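Long-range contact in tryptophan halogenase (PDB 2PYX), which is probably a flavin-dependent enzyme of the tryptophan halogenase family, thought to bind FAD and act as a monooxygenase: residues A[42-54]-A[188-200]. Sequence-based numbering, arbitrary orientation.
Sequences KLNITLIESPDVA and KLGVTHIRDHVSQ
T46, L47, I48 and E49 pair in parallel with T192, H193, I194 and R195, joining strands 44-49 and 192-195. Five backbone hydrogen bonds join the two segments, from T192 N to I45 O at the start to D196 N to E49 O at the end, D196 lying just beyond strand 192-195; the four up to E49 N to I194 O are nearly straight, whereas the last is bent to 141°. CA-H...O contacts, such as T46 CA to T192 O at 3.3 Å, fill in between.

A histidine and an arginine converge on E49. Its chain is extended, with CG anti to the backbone N (chi1 -174°), and its carboxylate serves two partners. E49 OE1 accepts from H193 NE2 at 2.7 Å through the anti lone pair, carboxylate and imidazole being nearly coplanar. The R195 guanidinium stacks on the same carboxylate, planes 15° apart, with E49 CD over its centre. This salt bridge, E49 OE1 to R195 NE at 3.5 Å, acts through charge alone, since no N-H points at the oxygen. Farther on, P51 CD lies over a face of the H197 ring, a CH-pi contact 3.6 Å from the centroid, while H197 NE2 reaches D52 OD1 in a weak hydrogen bond. An ST turn, D52 N to S50 OG, shapes that loop.

On the T46 face, T46 CG2 meets I194 CD1 at 3.6 Å, and I48 CG2 approaches V198 CG2. Where the pairing begins, near I45 and T192, water 1 accepts from I45 N and water 2 lies 2.7 Å from T192 OG1.

Strand 192-195 forms one edge of the Rossmann-type sheet, with 44-49 between it and 9-13. Helices 16-31 and 174-187 flank the L47 and H193 face, where W20 meets the H193 ring edge-to-face and L47 nears G15 of the predicted FAD site.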
# COMPACT_ATOMS: atom_id res chain seq x y z
N LYS A 42 -10.79 28.29 -3.40
CA LYS A 42 -11.48 27.69 -4.50
C LYS A 42 -12.53 26.68 -4.07
O LYS A 42 -13.68 26.73 -4.55
CB LYS A 42 -10.49 26.98 -5.45
CG LYS A 42 -11.12 26.51 -6.75
CD LYS A 42 -10.19 25.64 -7.58
CE LYS A 42 -8.97 26.32 -8.03
NZ LYS A 42 -8.11 25.40 -8.90
N LEU A 43 -12.13 25.72 -3.24
CA LEU A 43 -12.96 24.59 -2.92
C LEU A 43 -13.56 24.73 -1.54
O LEU A 43 -12.87 25.11 -0.58
CB LEU A 43 -12.18 23.27 -2.92
CG LEU A 43 -11.48 22.90 -4.23
CD1 LEU A 43 -10.83 21.54 -4.06
CD2 LEU A 43 -12.43 22.91 -5.40
N ASN A 44 -14.82 24.35 -1.44
CA ASN A 44 -15.53 24.26 -0.17
C ASN A 44 -15.70 22.78 0.10
O ASN A 44 -16.54 22.11 -0.51
CB ASN A 44 -16.88 24.97 -0.23
CG ASN A 44 -17.60 24.98 1.12
OD1 ASN A 44 -16.97 24.97 2.17
ND2 ASN A 44 -18.93 24.99 1.08
N ILE A 45 -14.86 22.26 1.00
CA ILE A 45 -14.80 20.83 1.27
C ILE A 45 -15.45 20.52 2.63
O ILE A 45 -15.08 21.11 3.64
CB ILE A 45 -13.35 20.36 1.29
CG1 ILE A 45 -12.61 20.70 -0.01
CG2 ILE A 45 -13.29 18.85 1.59
CD1 ILE A 45 -11.12 20.67 0.19
N THR A 46 -16.43 19.63 2.62
CA THR A 46 -17.11 19.16 3.82
C THR A 46 -16.95 17.65 3.91
O THR A 46 -17.19 16.93 2.93
CB THR A 46 -18.60 19.53 3.78
OG1 THR A 46 -18.76 20.96 3.67
CG2 THR A 46 -19.35 19.00 5.03
N LEU A 47 -16.59 17.16 5.09
CA LEU A 47 -16.47 15.76 5.37
C LEU A 47 -17.52 15.37 6.38
O LEU A 47 -17.55 15.93 7.49
CB LEU A 47 -15.05 15.39 5.84
CG LEU A 47 -14.74 13.88 5.94
CD1 LEU A 47 -13.26 13.63 5.72
CD2 LEU A 47 -15.13 13.32 7.28
N ILE A 48 -18.38 14.42 6.01
CA ILE A 48 -19.45 13.91 6.89
C ILE A 48 -18.97 12.54 7.38
O ILE A 48 -18.80 11.61 6.58
CB ILE A 48 -20.80 13.76 6.17
CG1 ILE A 48 -21.25 15.09 5.58
CG2 ILE A 48 -21.85 13.20 7.17
CD1 ILE A 48 -22.42 15.00 4.62
N GLU A 49 -18.79 12.44 8.69
CA GLU A 49 -18.28 11.25 9.36
C GLU A 49 -19.37 10.65 10.25
O GLU A 49 -20.01 11.38 11.01
CB GLU A 49 -17.04 11.65 10.18
CG GLU A 49 -16.34 10.49 10.79
CD GLU A 49 -15.03 10.81 11.44
OE1 GLU A 49 -14.67 11.99 11.56
OE2 GLU A 49 -14.35 9.84 11.84
N SER A 50 -19.55 9.34 10.18
CA SER A 50 -20.49 8.63 11.04
C SER A 50 -20.10 8.81 12.50
O SER A 50 -18.91 8.74 12.83
CB SER A 50 -20.48 7.13 10.73
OG SER A 50 -21.38 6.45 11.58
N PRO A 51 -21.08 9.05 13.39
CA PRO A 51 -20.74 9.07 14.81
C PRO A 51 -20.52 7.66 15.41
O PRO A 51 -20.13 7.55 16.56
CB PRO A 51 -21.96 9.75 15.44
CG PRO A 51 -23.07 9.36 14.56
CD PRO A 51 -22.50 9.33 13.16
N ASP A 52 -20.75 6.60 14.63
CA ASP A 52 -20.54 5.23 15.08
C ASP A 52 -19.06 4.93 15.29
O ASP A 52 -18.22 5.37 14.51
CB ASP A 52 -21.09 4.24 14.06
CG ASP A 52 -22.57 4.44 13.79
OD1 ASP A 52 -23.29 4.94 14.69
OD2 ASP A 52 -23.01 4.10 12.67
N VAL A 53 -18.75 4.16 16.34
CA VAL A 53 -17.37 3.75 16.62
C VAL A 53 -16.83 2.90 15.46
O VAL A 53 -17.48 1.94 15.03
CB VAL A 53 -17.27 2.95 17.93
N ALA A 54 -15.65 3.27 14.97
CA ALA A 54 -15.03 2.60 13.83
C ALA A 54 -14.38 1.27 14.23
O ALA A 54 -13.95 1.10 15.37
CB ALA A 54 -13.98 3.51 13.19
N LYS A 188 -6.17 23.74 10.16
CA LYS A 188 -5.22 24.42 9.32
C LYS A 188 -5.64 24.50 7.85
O LYS A 188 -5.26 25.47 7.17
CB LYS A 188 -3.87 23.76 9.45
CG LYS A 188 -3.28 23.82 10.89
CD LYS A 188 -1.93 23.12 10.90
CE LYS A 188 -1.14 23.27 12.20
NZ LYS A 188 0.25 22.65 12.06
N LEU A 189 -6.42 23.54 7.36
CA LEU A 189 -6.78 23.51 5.93
C LEU A 189 -8.23 23.85 5.63
O LEU A 189 -8.66 23.76 4.50
CB LEU A 189 -6.43 22.15 5.31
CG LEU A 189 -4.98 21.69 5.40
CD1 LEU A 189 -4.83 20.38 4.67
CD2 LEU A 189 -4.04 22.72 4.84
N GLY A 190 -9.00 24.31 6.62
CA GLY A 190 -10.34 24.83 6.37
C GLY A 190 -11.44 23.85 5.97
O GLY A 190 -12.49 24.27 5.44
N VAL A 191 -11.21 22.57 6.23
CA VAL A 191 -12.21 21.54 5.96
C VAL A 191 -13.31 21.59 7.02
O VAL A 191 -13.03 21.66 8.23
CB VAL A 191 -11.54 20.16 5.86
CG1 VAL A 191 -12.58 19.06 5.65
CG2 VAL A 191 -10.55 20.20 4.70
N THR A 192 -14.56 21.59 6.56
CA THR A 192 -15.72 21.52 7.46
C THR A 192 -16.01 20.08 7.81
O THR A 192 -16.09 19.22 6.93
CB THR A 192 -16.92 22.16 6.81
OG1 THR A 192 -16.64 23.55 6.54
CG2 THR A 192 -18.15 22.05 7.74
N HIS A 193 -16.17 19.81 9.11
CA HIS A 193 -16.36 18.46 9.63
C HIS A 193 -17.78 18.37 10.19
O HIS A 193 -18.17 19.17 11.05
CB HIS A 193 -15.32 18.22 10.72
CG HIS A 193 -15.23 16.82 11.22
ND1 HIS A 193 -14.52 16.48 12.35
CD2 HIS A 193 -15.72 15.66 10.71
CE1 HIS A 193 -14.57 15.17 12.51
NE2 HIS A 193 -15.31 14.65 11.55
N ILE A 194 -18.54 17.39 9.73
CA ILE A 194 -19.89 17.13 10.27
C ILE A 194 -19.88 15.71 10.77
O ILE A 194 -19.49 14.80 10.04
CB ILE A 194 -21.00 17.27 9.22
CG1 ILE A 194 -21.05 18.70 8.70
CG2 ILE A 194 -22.36 16.84 9.81
CD1 ILE A 194 -21.99 18.86 7.52
N ARG A 195 -20.26 15.51 12.04
CA ARG A 195 -20.40 14.18 12.61
C ARG A 195 -21.87 13.80 12.63
O ARG A 195 -22.61 14.25 13.53
CB ARG A 195 -19.88 14.15 14.05
CG ARG A 195 -18.38 14.31 14.23
CD ARG A 195 -17.63 13.21 13.52
NE ARG A 195 -16.58 12.63 14.37
CZ ARG A 195 -16.56 11.39 14.83
NH1 ARG A 195 -17.52 10.52 14.53
NH2 ARG A 195 -15.54 10.99 15.59
N ASP A 196 -22.32 13.00 11.67
CA ASP A 196 -23.75 12.67 11.51
C ASP A 196 -23.98 11.52 10.54
O ASP A 196 -23.05 11.10 9.83
CB ASP A 196 -24.47 13.92 10.98
CG ASP A 196 -25.98 13.91 11.28
OD1 ASP A 196 -26.49 12.92 11.86
OD2 ASP A 196 -26.62 14.93 10.94
N HIS A 197 -25.21 11.02 10.49
CA HIS A 197 -25.62 10.02 9.51
C HIS A 197 -26.28 10.64 8.30
O HIS A 197 -26.88 11.72 8.39
CB HIS A 197 -26.63 9.05 10.13
CG HIS A 197 -26.14 8.43 11.40
ND1 HIS A 197 -26.32 9.03 12.62
CD2 HIS A 197 -25.47 7.28 11.62
CE1 HIS A 197 -25.79 8.26 13.56
NE2 HIS A 197 -25.26 7.20 12.98
N VAL A 198 -26.18 9.95 7.16
CA VAL A 198 -26.87 10.36 5.94
C VAL A 198 -28.14 9.54 5.85
O VAL A 198 -28.10 8.31 5.79
CB VAL A 198 -26.00 10.15 4.70
CG1 VAL A 198 -26.75 10.47 3.43
CG2 VAL A 198 -24.73 11.01 4.83
N SER A 199 -29.27 10.24 5.83
CA SER A 199 -30.57 9.57 5.80
C SER A 199 -31.08 9.36 4.38
O SER A 199 -31.74 8.36 4.10
CB SER A 199 -31.59 10.38 6.59
OG SER A 199 -31.25 10.41 7.97
N GLN A 200 -30.84 10.32 3.50
CA GLN A 200 -31.21 10.17 2.09
C GLN A 200 -30.13 10.70 1.20
O GLN A 200 -29.46 11.68 1.55
CB GLN A 200 -32.45 10.97 1.73
CG GLN A 200 -33.70 10.56 2.43
CD GLN A 200 -34.83 11.50 2.12
OE1 GLN A 200 -35.24 12.30 2.97
NE2 GLN A 200 -35.32 11.44 0.90
O HOH W 1 -12.95 23.85 2.46
O HOH W 2 -15.55 23.85 4.11